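Local atomic coordinates of putative C39-like peptidase (Bacillus anthracis, PDB entry 3ERV), a protein that probably cleaves peptide bonds as a papain-like cysteine peptidase of the C39 type, although its biological role has not been established. Residues 151-156 with 192-197; 172-177 with 214-219; 54-59 with 69-74; 133-138 with 143-148. All blocks are in the same frame, centred on the assembly; numbering follows the deposited sequence.

In the fold
Three of the contacts, 1, 2 and 4, lie at or beside the main antiparallel sheet of a papain-like peptidase domain, and contact 3 packs behind helix 50-61. Along the chain, contact 3 comes first, pairing helix 50-61 with helix 68-74; contact 4 follows, joining helix 132-140 to strand 145-150, whose sequence runs on into the loop of contact 1. Contacts 1 and 2 interleave in sequence and touch, their centres about 12 Å apart. The centres of contacts 2 and 3 lie about 20 Å apart, on opposite sides of the chain's centre. Contact 3 meets contact 4 where Met58 packs on Val146. The probable triad Cys50, His178 and Asp194 unites helix 50-61 with the sheet.

Contact 1 of 4, residues 151-156 with 192-197; sequences ATFAPL and IRDPLK
The edge of the Phe153 ring meets Asp194, the acidic member of a probable Cys-His-Asp catalytic triad with Cys50 and His178. Phe153 CZ comes to 3.3 Å from Asp194 OD2, which lies in the plane of the ring, where the slightly positive ring hydrogens suit an oxygen. Ring and carboxylate stand nearly perpendicular, their planes 85° apart. The other oxygen does the hydrogen bonding: Asp194 OD1 pairs with His178 and also takes the backbone N of Leu196 at 2.9 Å, closing an Asx turn inside the type I turn 194-197. These two bonds fix the rotation of the carboxylate and so present OD2 to the phenylalanine. Ile192 extends to meet the phenylalanine head-on, the two side chains coming from opposite directions, with Ile192 CD1 lying 3.6 Å from Phe153 CZ, oblique to the ring; the extended end of the isoleucine side chain (chi2 -178°) supplies that reach. At the ring edge the aliphatic CE of Lys197 lies 4.1 Å from Phe153 CE2. One face of the ring is overlaid near its rim by the carbonyl of Ala151. Phe153 projects from the loop that follows strand 145-150 and also rests on Val180 of strand 177-185. Ile192 on strand 189-193 leans on Phe209 of helix 206-215, while Pro195 packs against Cys50 and Thr53 of helix 50-61.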
loop_
_atom_site.group_PDB
_atom_site.type_symbol
_atom_site.label_atom_id
_atom_site.label_comp_id
_atom_site.label_asym_id
_atom_site.label_seq_id
_atom_site.Cartn_x
_atom_site.Cartn_y
_atom_site.Cartn_z
ATOM N N ALA A 151 1.045 6.492 8.604
ATOM C CA ALA A 151 0.265 5.861 9.676
ATOM C C ALA A 151 -0.808 6.756 10.356
ATOM O O ALA A 151 -1.762 6.220 10.956
ATOM C CB ALA A 151 1.199 5.267 10.700
ATOM N N THR A 152 -0.670 8.092 10.249
ATOM C CA THR A 152 -1.644 9.022 10.867
ATOM C C THR A 152 -2.823 9.319 9.959
ATOM O O THR A 152 -3.830 9.882 10.401
ATOM C CB THR A 152 -1.045 10.433 11.199
ATOM O OG1 THR A 152 -0.890 11.190 9.991
ATOM C CG2 THR A 152 0.284 10.326 11.937
ATOM N N PHE A 153 -2.698 8.974 8.680
ATOM C CA PHE A 153 -3.757 9.251 7.735
ATOM C C PHE A 153 -4.073 10.749 7.645
ATOM O O PHE A 153 -5.193 11.138 7.301
ATOM C CB PHE A 153 -5.004 8.459 8.095
ATOM C CG PHE A 153 -4.756 6.976 8.232
ATOM C CD1 PHE A 153 -4.226 6.240 7.165
ATOM C CD2 PHE A 153 -5.043 6.321 9.414
ATOM C CE1 PHE A 153 -3.977 4.892 7.299
ATOM C CE2 PHE A 153 -4.804 4.964 9.546
ATOM C CZ PHE A 153 -4.257 4.251 8.485
ATOM N N ALA A 154 -3.079 11.581 7.954
ATOM C CA ALA A 154 -3.202 13.024 7.766
ATOM C C ALA A 154 -1.883 13.543 7.246
ATOM O O ALA A 154 -0.834 12.901 7.426
ATOM C CB ALA A 154 -3.602 13.730 9.082
ATOM N N PRO A 155 -1.926 14.704 6.575
ATOM C CA PRO A 155 -0.706 15.279 6.003
ATOM C C PRO A 155 0.360 15.505 7.089
ATOM O O PRO A 155 0.048 15.798 8.275
ATOM C CB PRO A 155 -1.192 16.591 5.383
ATOM C CG PRO A 155 -2.672 16.331 5.101
ATOM C CD PRO A 155 -3.133 15.485 6.248
ATOM N N LEU A 156 1.614 15.312 6.720
ATOM C CA LEU A 156 2.660 15.430 7.692
ATOM C C LEU A 156 3.363 16.725 7.410
ATOM O O LEU A 156 3.440 17.185 6.256
ATOM C CB LEU A 156 3.659 14.271 7.600
ATOM C CG LEU A 156 3.190 12.868 8.020
ATOM C CD1 LEU A 156 4.222 11.778 7.649
ATOM C CD2 LEU A 156 2.807 12.814 9.501
ATOM N N ILE A 192 -11.126 1.505 5.727
ATOM C CA ILE A 192 -9.951 0.771 5.294
ATOM C C ILE A 192 -9.792 -0.574 5.993
ATOM O O ILE A 192 -10.407 -0.829 7.042
ATOM C CB ILE A 192 -8.674 1.605 5.518
ATOM C CG1 ILE A 192 -8.464 1.833 7.021
ATOM C CG2 ILE A 192 -8.746 2.941 4.739
ATOM C CD1 ILE A 192 -7.262 2.678 7.349
ATOM N N ARG A 193 -8.957 -1.428 5.390
ATOM C CA ARG A 193 -8.312 -2.559 6.088
ATOM C C ARG A 193 -6.866 -2.150 6.384
ATOM O O ARG A 193 -6.078 -1.864 5.470
ATOM C CB ARG A 193 -8.326 -3.838 5.225
ATOM C CG ARG A 193 -9.693 -4.447 5.036
ATOM C CD ARG A 193 -10.096 -5.428 6.130
ATOM N NE ARG A 193 -11.367 -6.009 5.699
ATOM C CZ ARG A 193 -12.566 -5.642 6.126
ATOM N NH1 ARG A 193 -12.674 -4.704 7.084
ATOM N NH2 ARG A 193 -13.653 -6.233 5.600
ATOM N N ASP A 194 -6.524 -2.101 7.665
ATOM C CA ASP A 194 -5.194 -1.712 8.094
ATOM C C ASP A 194 -4.483 -2.917 8.723
ATOM O O ASP A 194 -4.888 -3.374 9.812
ATOM C CB ASP A 194 -5.337 -0.590 9.117
ATOM C CG ASP A 194 -4.014 -0.009 9.529
ATOM O OD1 ASP A 194 -2.997 -0.751 9.576
ATOM O OD2 ASP A 194 -4.010 1.217 9.785
ATOM N N PRO A 195 -3.423 -3.432 8.051
ATOM C CA PRO A 195 -2.739 -4.656 8.484
ATOM C C PRO A 195 -2.074 -4.539 9.864
ATOM O O PRO A 195 -1.650 -5.547 10.421
ATOM C CB PRO A 195 -1.684 -4.914 7.379
ATOM C CG PRO A 195 -1.521 -3.604 6.661
ATOM C CD PRO A 195 -2.796 -2.811 6.854
ATOM N N LEU A 196 -2.004 -3.326 10.408
ATOM C CA LEU A 196 -1.553 -3.115 11.776
ATOM C C LEU A 196 -2.664 -2.836 12.797
ATOM O O LEU A 196 -2.370 -2.610 13.960
ATOM C CB LEU A 196 -0.589 -1.954 11.833
ATOM C CG LEU A 196 0.865 -2.298 11.485
ATOM C CD1 LEU A 196 1.686 -1.005 11.472
ATOM C CD2 LEU A 196 1.428 -3.304 12.478
ATOM N N LYS A 197 -3.923 -2.813 12.394
ATOM C CA LYS A 197 -4.983 -2.570 13.375
ATOM C C LYS A 197 -5.953 -3.726 13.437
ATOM O O LYS A 197 -6.559 -4.108 12.435
ATOM C CB LYS A 197 -5.754 -1.298 13.068
ATOM C CG LYS A 197 -4.956 -0.027 13.120
ATOM C CD LYS A 197 -5.733 1.101 12.417
ATOM C CE LYS A 197 -5.203 2.463 12.767
ATOM N NZ LYS A 197 -5.370 2.638 14.207
#

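Contact 2 of 4, residues 172-177 with 214-219; sequences SITYNE and VQMGSQ
The end of the flexible Met216 side chain comes up against the turn 174-177, and Thr174 and Glu177 receive it from two different directions. Bends at chi2 (-64°) and chi3 (-61°) curl the thioether round, so that sulfur and methyl each find their own neighbour. Met216 SD lies 3.8 Å from Thr174 CG2, the two side chains slanting past each other. The terminal methyl of Met216, CE, is 4.2 Å from Glu177 CG, and here the chains meet at about a right angle, with only the aliphatic part of the glutamate involved. Threonine suits its place because it has two different branches: while CG2 faces the sulfur, Thr174 OG1 accepts the backbone N of Asn176 at 3.2 Å, forming an ST turn, and Asn176 ND2 at 3.1 Å. Within the 214-219 segment, Gln219 NE2 donates to Met216 O at 3.0 Å in a nearly straight bond, with the carbonyl oxygen lying in the amide plane. That bond lies beside the Schellman motif that ends the helix, where Gly217, with its positive phi, adopts a backbone shape that favours glycine. The contact therefore joins the C-terminal end of helix 206-215 to the link between strands 169-173 and 177-185. Glu177 begins the latter strand, next to His178 of the probable triad, and packs on Ile148 of strand 145-150; Tyr108 touches Met216 from a loop.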
loop_
_atom_site.group_PDB
_atom_site.type_symbol
_atom_site.label_atom_id
_atom_site.label_comp_id
_atom_site.label_asym_id
_atom_site.label_seq_id
_atom_site.Cartn_x
_atom_site.Cartn_y
_atom_site.Cartn_z
ATOM N N SER A 172 11.836 10.864 -1.226
ATOM C CA SER A 172 11.338 11.276 0.069
ATOM C C SER A 172 10.725 10.106 0.826
ATOM O O SER A 172 9.859 9.393 0.292
ATOM C CB SER A 172 10.317 12.380 -0.105
ATOM O OG SER A 172 10.983 13.498 -0.676
ATOM N N ILE A 173 11.230 9.891 2.044
ATOM C CA ILE A 173 10.768 8.847 2.925
ATOM C C ILE A 173 10.353 9.417 4.291
ATOM O O ILE A 173 10.791 10.496 4.697
ATOM C CB ILE A 173 11.853 7.714 3.119
ATOM C CG1 ILE A 173 13.006 8.177 4.000
ATOM C CG2 ILE A 173 12.322 7.075 1.763
ATOM C CD1 ILE A 173 12.829 7.689 5.403
ATOM N N THR A 174 9.440 8.731 4.951
ATOM C CA THR A 174 9.107 9.023 6.310
ATOM C C THR A 174 8.911 7.693 7.015
ATOM O O THR A 174 8.265 6.817 6.459
ATOM C CB THR A 174 7.803 9.876 6.470
ATOM O OG1 THR A 174 7.426 9.840 7.849
ATOM C CG2 THR A 174 6.628 9.333 5.636
ATOM N N TYR A 175 9.421 7.560 8.245
ATOM C CA TYR A 175 9.281 6.296 8.970
ATOM C C TYR A 175 7.879 6.103 9.525
ATOM O O TYR A 175 7.618 5.191 10.286
ATOM C CB TYR A 175 10.343 6.175 10.056
ATOM C CG TYR A 175 11.672 6.788 9.643
ATOM C CD1 TYR A 175 12.627 6.047 8.934
ATOM C CD2 TYR A 175 11.973 8.125 9.970
ATOM C CE1 TYR A 175 13.856 6.615 8.565
ATOM C CE2 TYR A 175 13.205 8.716 9.618
ATOM C CZ TYR A 175 14.134 7.959 8.908
ATOM O OH TYR A 175 15.340 8.545 8.559
ATOM N N ASN A 176 6.998 6.992 9.127
ATOM C CA ASN A 176 5.563 6.902 9.319
ATOM C C ASN A 176 4.907 6.141 8.136
ATOM O O ASN A 176 3.699 5.956 8.131
ATOM C CB ASN A 176 5.003 8.360 9.208
ATOM C CG ASN A 176 5.131 9.138 10.478
ATOM O OD1 ASN A 176 4.192 9.172 11.272
ATOM N ND2 ASN A 176 6.290 9.792 10.689
ATOM N N GLU A 177 5.681 5.828 7.090
ATOM C CA GLU A 177 5.107 5.201 5.872
ATOM C C GLU A 177 4.243 4.013 6.257
ATOM O O GLU A 177 4.634 3.198 7.092
ATOM C CB GLU A 177 6.207 4.709 4.900
ATOM C CG GLU A 177 5.666 4.084 3.570
ATOM C CD GLU A 177 5.672 2.534 3.498
ATOM O OE1 GLU A 177 6.080 1.851 4.463
ATOM O OE2 GLU A 177 5.233 1.987 2.450
ATOM N N VAL A 214 -2.171 11.892 -1.255
ATOM C CA VAL A 214 -1.550 12.739 -2.292
ATOM C C VAL A 214 -0.104 13.122 -1.914
ATOM O O VAL A 214 0.815 13.086 -2.740
ATOM C CB VAL A 214 -2.406 14.013 -2.562
ATOM C CG1 VAL A 214 -1.584 15.031 -3.346
ATOM C CG2 VAL A 214 -3.688 13.655 -3.320
ATOM N N GLN A 215 0.083 13.469 -0.644
ATOM C CA GLN A 215 1.408 13.782 -0.103
ATOM C C GLN A 215 2.430 12.660 -0.236
ATOM O O GLN A 215 3.594 12.948 -0.497
ATOM C CB GLN A 215 1.329 14.188 1.374
ATOM C CG GLN A 215 2.688 14.541 1.925
ATOM C CD GLN A 215 2.602 15.129 3.311
ATOM O OE1 GLN A 215 2.086 14.523 4.247
ATOM N NE2 GLN A 215 3.118 16.324 3.448
ATOM N N MET A 216 2.013 11.399 -0.056
ATOM C CA MET A 216 2.912 10.267 -0.306
ATOM C C MET A 216 3.058 9.865 -1.769
ATOM O O MET A 216 3.695 8.862 -2.056
ATOM C CB MET A 216 2.521 9.036 0.530
ATOM C CG MET A 216 2.803 9.184 2.025
ATOM S SD MET A 216 4.554 9.370 2.447
ATOM C CE MET A 216 5.279 7.835 1.830
ATOM N N GLY A 217 2.483 10.621 -2.705
ATOM C CA GLY A 217 2.794 10.384 -4.099
ATOM C C GLY A 217 1.600 9.870 -4.884
ATOM O O GLY A 217 1.747 9.414 -6.016
ATOM N N SER A 218 0.422 9.927 -4.281
ATOM C CA SER A 218 -0.786 9.372 -4.910
ATOM C C SER A 218 -0.615 7.900 -5.379
ATOM O O SER A 218 -1.113 7.524 -6.441
ATOM C CB SER A 218 -1.197 10.257 -6.096
ATOM O OG SER A 218 -1.803 11.452 -5.622
ATOM N N GLN A 219 0.103 7.094 -4.595
ATOM C CA GLN A 219 0.448 5.742 -5.014
ATOM C C GLN A 219 -0.706 4.769 -4.738
ATOM O O GLN A 219 -1.214 4.708 -3.608
ATOM C CB GLN A 219 1.690 5.259 -4.329
ATOM C CG GLN A 219 2.838 6.273 -4.196
ATOM C CD GLN A 219 4.072 5.568 -3.661
ATOM O OE1 GLN A 219 4.338 4.443 -4.068
ATOM N NE2 GLN A 219 4.809 6.194 -2.732
#

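Contact 3 of 4, residues 54-59 with 69-74; sequences SLAMML and MKLANE
Leu71 and Ala56 mark the meeting of two helices that follow one another closely in the chain: helix 50-61, which starts at the probable nucleophile Cys50 as the central helix of papain-like enzymes does, and the short helix 68-74. Their segments approach to 9.9 Å between axes, with N-to-C directions 122° apart, so the second helix runs back across the first at a steep slant. Leu71 carries the contact. Its CG stands anti to the carbonyl carbon (chi1 -64°), and from there the forked end pushes against the first helix. The branch CD1 settles over the backbone of Ala56, with Leu71 CD1 3.5 Å from the Ala56 N and 3.6 Å from the Ala56 CB; the small methyl side chain lets the leucine come this near. On one flank the same Leu71 CD1 lies 4.2 Å from Leu55 CG. One turn on, Leu59 CD1 meets both branches, at 4.0 Å from Leu71 CD2 and the same from Leu71 CD1, the two side chains slanting across each other. Leu55, Ala56 and Leu59 thus form one apolar patch on the helix, and the branched leucine spreads over all three. Beside this patch Lys70 NZ and Glu74 OE2 form a salt bridge at 3.1 Å, and both side chains also bond to the hydroxyl of Tyr119 on helix 109-119. Leu55 and Leu71 are further covered by that helix. With no hydrogen bond crossing between the two segments, their union rests on buried hydrocarbon contact, and presumably on the exclusion of water from it.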
loop_
_atom_site.group_PDB
_atom_site.type_symbol
_atom_site.label_atom_id
_atom_site.label_comp_id
_atom_site.label_asym_id
_atom_site.label_seq_id
_atom_site.Cartn_x
_atom_site.Cartn_y
_atom_site.Cartn_z
ATOM N N SER A 54 -1.525 -5.933 2.665
ATOM C CA SER A 54 -2.614 -5.256 1.927
ATOM C C SER A 54 -2.818 -5.848 0.517
ATOM O O SER A 54 -3.954 -6.058 0.037
ATOM C CB SER A 54 -2.317 -3.750 1.776
ATOM O OG SER A 54 -2.250 -3.064 3.054
ATOM N N LEU A 55 -1.696 -6.089 -0.145
ATOM C CA LEU A 55 -1.723 -6.742 -1.409
ATOM C C LEU A 55 -2.350 -8.138 -1.283
ATOM O O LEU A 55 -3.155 -8.494 -2.121
ATOM C CB LEU A 55 -0.320 -6.809 -2.056
ATOM C CG LEU A 55 -0.399 -7.436 -3.473
ATOM C CD1 LEU A 55 -1.238 -6.556 -4.444
ATOM C CD2 LEU A 55 1.033 -7.729 -4.049
ATOM N N ALA A 56 -2.008 -8.900 -0.240
ATOM C CA ALA A 56 -2.620 -10.205 -0.038
ATOM C C ALA A 56 -4.164 -10.172 0.078
ATOM O O ALA A 56 -4.880 -10.892 -0.634
ATOM C CB ALA A 56 -1.948 -10.954 1.162
ATOM N N MET A 57 -4.672 -9.268 0.896
ATOM C CA MET A 57 -6.126 -9.035 1.010
ATOM C C MET A 57 -6.773 -8.716 -0.348
ATOM O O MET A 57 -7.859 -9.244 -0.674
ATOM C CB MET A 57 -6.415 -7.863 1.990
ATOM C CG MET A 57 -6.249 -8.198 3.512
ATOM S SD MET A 57 -6.671 -6.834 4.708
ATOM C CE MET A 57 -5.077 -6.046 4.942
ATOM N N MET A 58 -6.134 -7.844 -1.129
ATOM C CA MET A 58 -6.638 -7.462 -2.456
ATOM C C MET A 58 -6.678 -8.657 -3.382
ATOM O O MET A 58 -7.719 -8.930 -4.030
ATOM C CB MET A 58 -5.752 -6.351 -3.085
ATOM C CG MET A 58 -6.298 -5.600 -4.399
ATOM S SD MET A 58 -5.057 -4.843 -5.519
ATOM C CE MET A 58 -4.511 -6.375 -6.319
ATOM N N LEU A 59 -5.548 -9.372 -3.458
ATOM C CA LEU A 59 -5.451 -10.580 -4.311
ATOM C C LEU A 59 -6.472 -11.685 -3.947
ATOM O O LEU A 59 -7.103 -12.267 -4.838
ATOM C CB LEU A 59 -4.026 -11.154 -4.223
ATOM C CG LEU A 59 -2.977 -10.299 -4.996
ATOM C CD1 LEU A 59 -1.577 -10.920 -4.902
ATOM C CD2 LEU A 59 -3.411 -10.164 -6.458
ATOM N N MET A 69 2.941 -14.414 3.437
ATOM C CA MET A 69 4.302 -14.949 3.508
ATOM C C MET A 69 4.871 -15.235 2.116
ATOM O O MET A 69 6.067 -15.032 1.839
ATOM C CB MET A 69 4.361 -16.235 4.381
ATOM C CG MET A 69 3.809 -16.052 5.863
ATOM S SD MET A 69 4.740 -14.762 6.713
ATOM C CE MET A 69 6.426 -15.384 6.436
ATOM N N LYS A 70 4.030 -15.735 1.222
ATOM C CA LYS A 70 4.501 -15.975 -0.139
ATOM C C LYS A 70 4.817 -14.638 -0.812
ATOM O O LYS A 70 5.813 -14.481 -1.497
ATOM C CB LYS A 70 3.453 -16.773 -0.946
ATOM C CG LYS A 70 3.902 -17.096 -2.377
ATOM C CD LYS A 70 3.510 -18.567 -2.734
ATOM C CE LYS A 70 3.834 -18.979 -4.182
ATOM N NZ LYS A 70 3.026 -18.224 -5.192
ATOM N N LEU A 71 3.967 -13.646 -0.587
ATOM C CA LEU A 71 4.173 -12.340 -1.202
ATOM C C LEU A 71 5.423 -11.656 -0.624
ATOM O O LEU A 71 6.158 -10.924 -1.349
ATOM C CB LEU A 71 2.934 -11.433 -1.011
ATOM C CG LEU A 71 1.675 -11.974 -1.721
ATOM C CD1 LEU A 71 0.521 -11.024 -1.454
ATOM C CD2 LEU A 71 1.897 -12.108 -3.244
ATOM N N ALA A 72 5.637 -11.877 0.676
ATOM C CA ALA A 72 6.817 -11.329 1.337
ATOM C C ALA A 72 8.114 -11.923 0.764
ATOM O O ALA A 72 9.142 -11.239 0.702
ATOM C CB ALA A 72 6.755 -11.560 2.808
ATOM N N ASN A 73 8.090 -13.191 0.360
ATOM C CA ASN A 73 9.271 -13.744 -0.231
ATOM C C ASN A 73 9.432 -13.285 -1.679
ATOM O O ASN A 73 10.547 -13.138 -2.165
ATOM C CB ASN A 73 9.254 -15.271 -0.149
ATOM C CG ASN A 73 10.531 -15.868 -0.663
ATOM O OD1 ASN A 73 10.516 -16.741 -1.496
ATOM N ND2 ASN A 73 11.657 -15.367 -0.169
ATOM N N GLU A 74 8.313 -13.068 -2.368
ATOM C CA GLU A 74 8.331 -12.776 -3.806
ATOM C C GLU A 74 8.574 -11.333 -4.202
ATOM O O GLU A 74 9.008 -11.070 -5.308
ATOM C CB GLU A 74 7.057 -13.321 -4.477
ATOM C CG GLU A 74 7.082 -14.880 -4.547
ATOM C CD GLU A 74 5.739 -15.452 -5.013
ATOM O OE1 GLU A 74 4.747 -14.682 -5.093
ATOM O OE2 GLU A 74 5.673 -16.684 -5.295
#

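Contact 4 of 4, residues 133-138 with 143-148; sequences EELYKS and QPVVII
Ser138 and Gln143 are tied by two hydrogen bonds across the short turn between helix and strand. The hydroxyl Ser138 OG donates to Gln143 O at 2.6 Å, while the backbone Gln143 N returns a bond to Ser138 O at 2.9 Å, with an N-H...O angle of 158° and the donor lying above the carbonyl plane. Serine suits the spot because its short side chain, with OG anti to the backbone N (chi1 179°), reaches the carbonyl of Gln143, five residues on; the same hydroxyl is also hydrogen-bonded to Ser222. Beside this polar pair Val145 CG2 sits 3.6 Å from Ser138 OG, beginning the apolar part. The other valine branch turns to the leucine one helical turn back: Leu135 CG lies 3.8 Å from Val145 CG1, the two side chains crossing at about a right angle. Leu135 CD2 then extends to Ile147 CG2 at 3.7 Å, so alternate residues of the strand share one leucine. The helix lies against this strand at 149°, roughly antiparallel. Strand 145-150 runs between strands 177-185 and 220-223; Leu135 and Ile147 both touch Trp213 of helix 206-215, while Val146 turns to helix 50-61.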
loop_
_atom_site.group_PDB
_atom_site.type_symbol
_atom_site.label_atom_id
_atom_site.label_comp_id
_atom_site.label_asym_id
_atom_site.label_seq_id
_atom_site.Cartn_x
_atom_site.Cartn_y
_atom_site.Cartn_z
ATOM N N GLU A 133 -10.755 10.506 -7.008
ATOM C CA GLU A 133 -12.089 10.157 -7.471
ATOM C C GLU A 133 -12.073 8.868 -8.269
ATOM O O GLU A 133 -13.029 8.108 -8.241
ATOM C CB GLU A 133 -12.667 11.273 -8.343
ATOM C CG GLU A 133 -13.315 12.390 -7.546
ATOM C CD GLU A 133 -12.283 13.228 -6.804
ATOM O OE1 GLU A 133 -12.599 13.673 -5.669
ATOM O OE2 GLU A 133 -11.155 13.407 -7.353
ATOM N N GLU A 134 -11.008 8.680 -9.034
ATOM C CA GLU A 134 -10.754 7.439 -9.726
ATOM C C GLU A 134 -10.763 6.267 -8.738
ATOM O O GLU A 134 -11.299 5.194 -9.045
ATOM C CB GLU A 134 -9.372 7.479 -10.375
ATOM C CG GLU A 134 -9.296 8.361 -11.584
ATOM C CD GLU A 134 -10.006 7.706 -12.731
ATOM O OE1 GLU A 134 -11.067 8.245 -13.143
ATOM O OE2 GLU A 134 -9.524 6.618 -13.172
ATOM N N LEU A 135 -10.133 6.467 -7.584
ATOM C CA LEU A 135 -10.035 5.392 -6.599
ATOM C C LEU A 135 -11.419 5.033 -6.072
ATOM O O LEU A 135 -11.764 3.851 -5.939
ATOM C CB LEU A 135 -9.059 5.739 -5.462
ATOM C CG LEU A 135 -7.563 5.405 -5.673
ATOM C CD1 LEU A 135 -6.996 6.165 -6.862
ATOM C CD2 LEU A 135 -6.722 5.679 -4.418
ATOM N N TYR A 136 -12.218 6.057 -5.805
ATOM C CA TYR A 136 -13.586 5.851 -5.340
ATOM C C TYR A 136 -14.448 5.150 -6.411
ATOM O O TYR A 136 -15.318 4.327 -6.090
ATOM C CB TYR A 136 -14.217 7.190 -4.909
ATOM C CG TYR A 136 -13.513 7.864 -3.743
ATOM C CD1 TYR A 136 -13.086 7.129 -2.652
ATOM C CD2 TYR A 136 -13.327 9.248 -3.718
ATOM C CE1 TYR A 136 -12.453 7.731 -1.580
ATOM C CE2 TYR A 136 -12.722 9.863 -2.660
ATOM C CZ TYR A 136 -12.275 9.109 -1.587
ATOM O OH TYR A 136 -11.646 9.725 -0.521
ATOM N N LYS A 137 -14.200 5.473 -7.682
ATOM C CA LYS A 137 -14.886 4.796 -8.761
ATOM C C LYS A 137 -14.553 3.316 -8.707
ATOM O O LYS A 137 -15.446 2.484 -8.870
ATOM C CB LYS A 137 -14.454 5.350 -10.121
ATOM C CG LYS A 137 -15.338 6.503 -10.642
ATOM C CD LYS A 137 -14.679 7.255 -11.812
ATOM C CE LYS A 137 -13.747 6.350 -12.640
ATOM N NZ LYS A 137 -14.431 5.247 -13.402
ATOM N N SER A 138 -13.267 3.000 -8.516
ATOM C CA SER A 138 -12.816 1.598 -8.419
ATOM C C SER A 138 -13.593 0.883 -7.317
ATOM O O SER A 138 -14.145 -0.190 -7.529
ATOM C CB SER A 138 -11.317 1.501 -8.115
ATOM O OG SER A 138 -10.904 0.126 -8.007
ATOM N N GLN A 143 -13.986 -2.956 -6.789
ATOM C CA GLN A 143 -12.552 -3.307 -6.666
ATOM C C GLN A 143 -11.838 -2.421 -5.630
ATOM O O GLN A 143 -11.660 -1.216 -5.852
ATOM C CB GLN A 143 -11.804 -3.239 -8.016
ATOM C CG GLN A 143 -12.200 -4.340 -9.010
ATOM C CD GLN A 143 -13.621 -4.165 -9.431
ATOM O OE1 GLN A 143 -14.006 -3.090 -9.930
ATOM N NE2 GLN A 143 -14.438 -5.185 -9.194
ATOM N N PRO A 144 -11.422 -3.025 -4.513
ATOM C CA PRO A 144 -10.699 -2.269 -3.469
ATOM C C PRO A 144 -9.294 -1.871 -3.963
ATOM O O PRO A 144 -8.795 -2.406 -4.981
ATOM C CB PRO A 144 -10.600 -3.274 -2.307
ATOM C CG PRO A 144 -10.544 -4.645 -2.975
ATOM C CD PRO A 144 -11.384 -4.491 -4.286
ATOM N N VAL A 145 -8.662 -0.935 -3.268
ATOM C CA VAL A 145 -7.440 -0.329 -3.784
ATOM C C VAL A 145 -6.357 -0.346 -2.685
ATOM O O VAL A 145 -6.599 0.109 -1.578
ATOM C CB VAL A 145 -7.736 1.144 -4.232
ATOM C CG1 VAL A 145 -6.481 1.841 -4.873
ATOM C CG2 VAL A 145 -8.970 1.169 -5.136
ATOM N N VAL A 146 -5.180 -0.874 -2.998
ATOM C CA VAL A 146 -4.076 -0.824 -2.084
ATOM C C VAL A 146 -3.420 0.565 -2.186
ATOM O O VAL A 146 -3.102 1.034 -3.292
ATOM C CB VAL A 146 -3.060 -1.915 -2.408
ATOM C CG1 VAL A 146 -1.762 -1.767 -1.532
ATOM C CG2 VAL A 146 -3.716 -3.293 -2.285
ATOM N N ILE A 147 -3.227 1.233 -1.046
ATOM C CA ILE A 147 -2.671 2.586 -1.096
ATOM C C ILE A 147 -1.473 2.815 -0.163
ATOM O O ILE A 147 -1.420 2.296 0.954
ATOM C CB ILE A 147 -3.758 3.670 -0.888
ATOM C CG1 ILE A 147 -4.237 3.644 0.551
ATOM C CG2 ILE A 147 -4.950 3.535 -1.903
ATOM C CD1 ILE A 147 -3.610 4.743 1.381
ATOM N N ILE A 148 -0.493 3.571 -0.620
ATOM C CA ILE A 148 0.603 3.933 0.270
ATOM C C ILE A 148 0.254 5.309 0.898
ATOM O O ILE A 148 -0.135 6.214 0.180
ATOM C CB ILE A 148 1.950 4.048 -0.488
ATOM C CG1 ILE A 148 2.270 2.767 -1.271
ATOM C CG2 ILE A 148 3.100 4.446 0.472
ATOM C CD1 ILE A 148 2.487 1.582 -0.436
#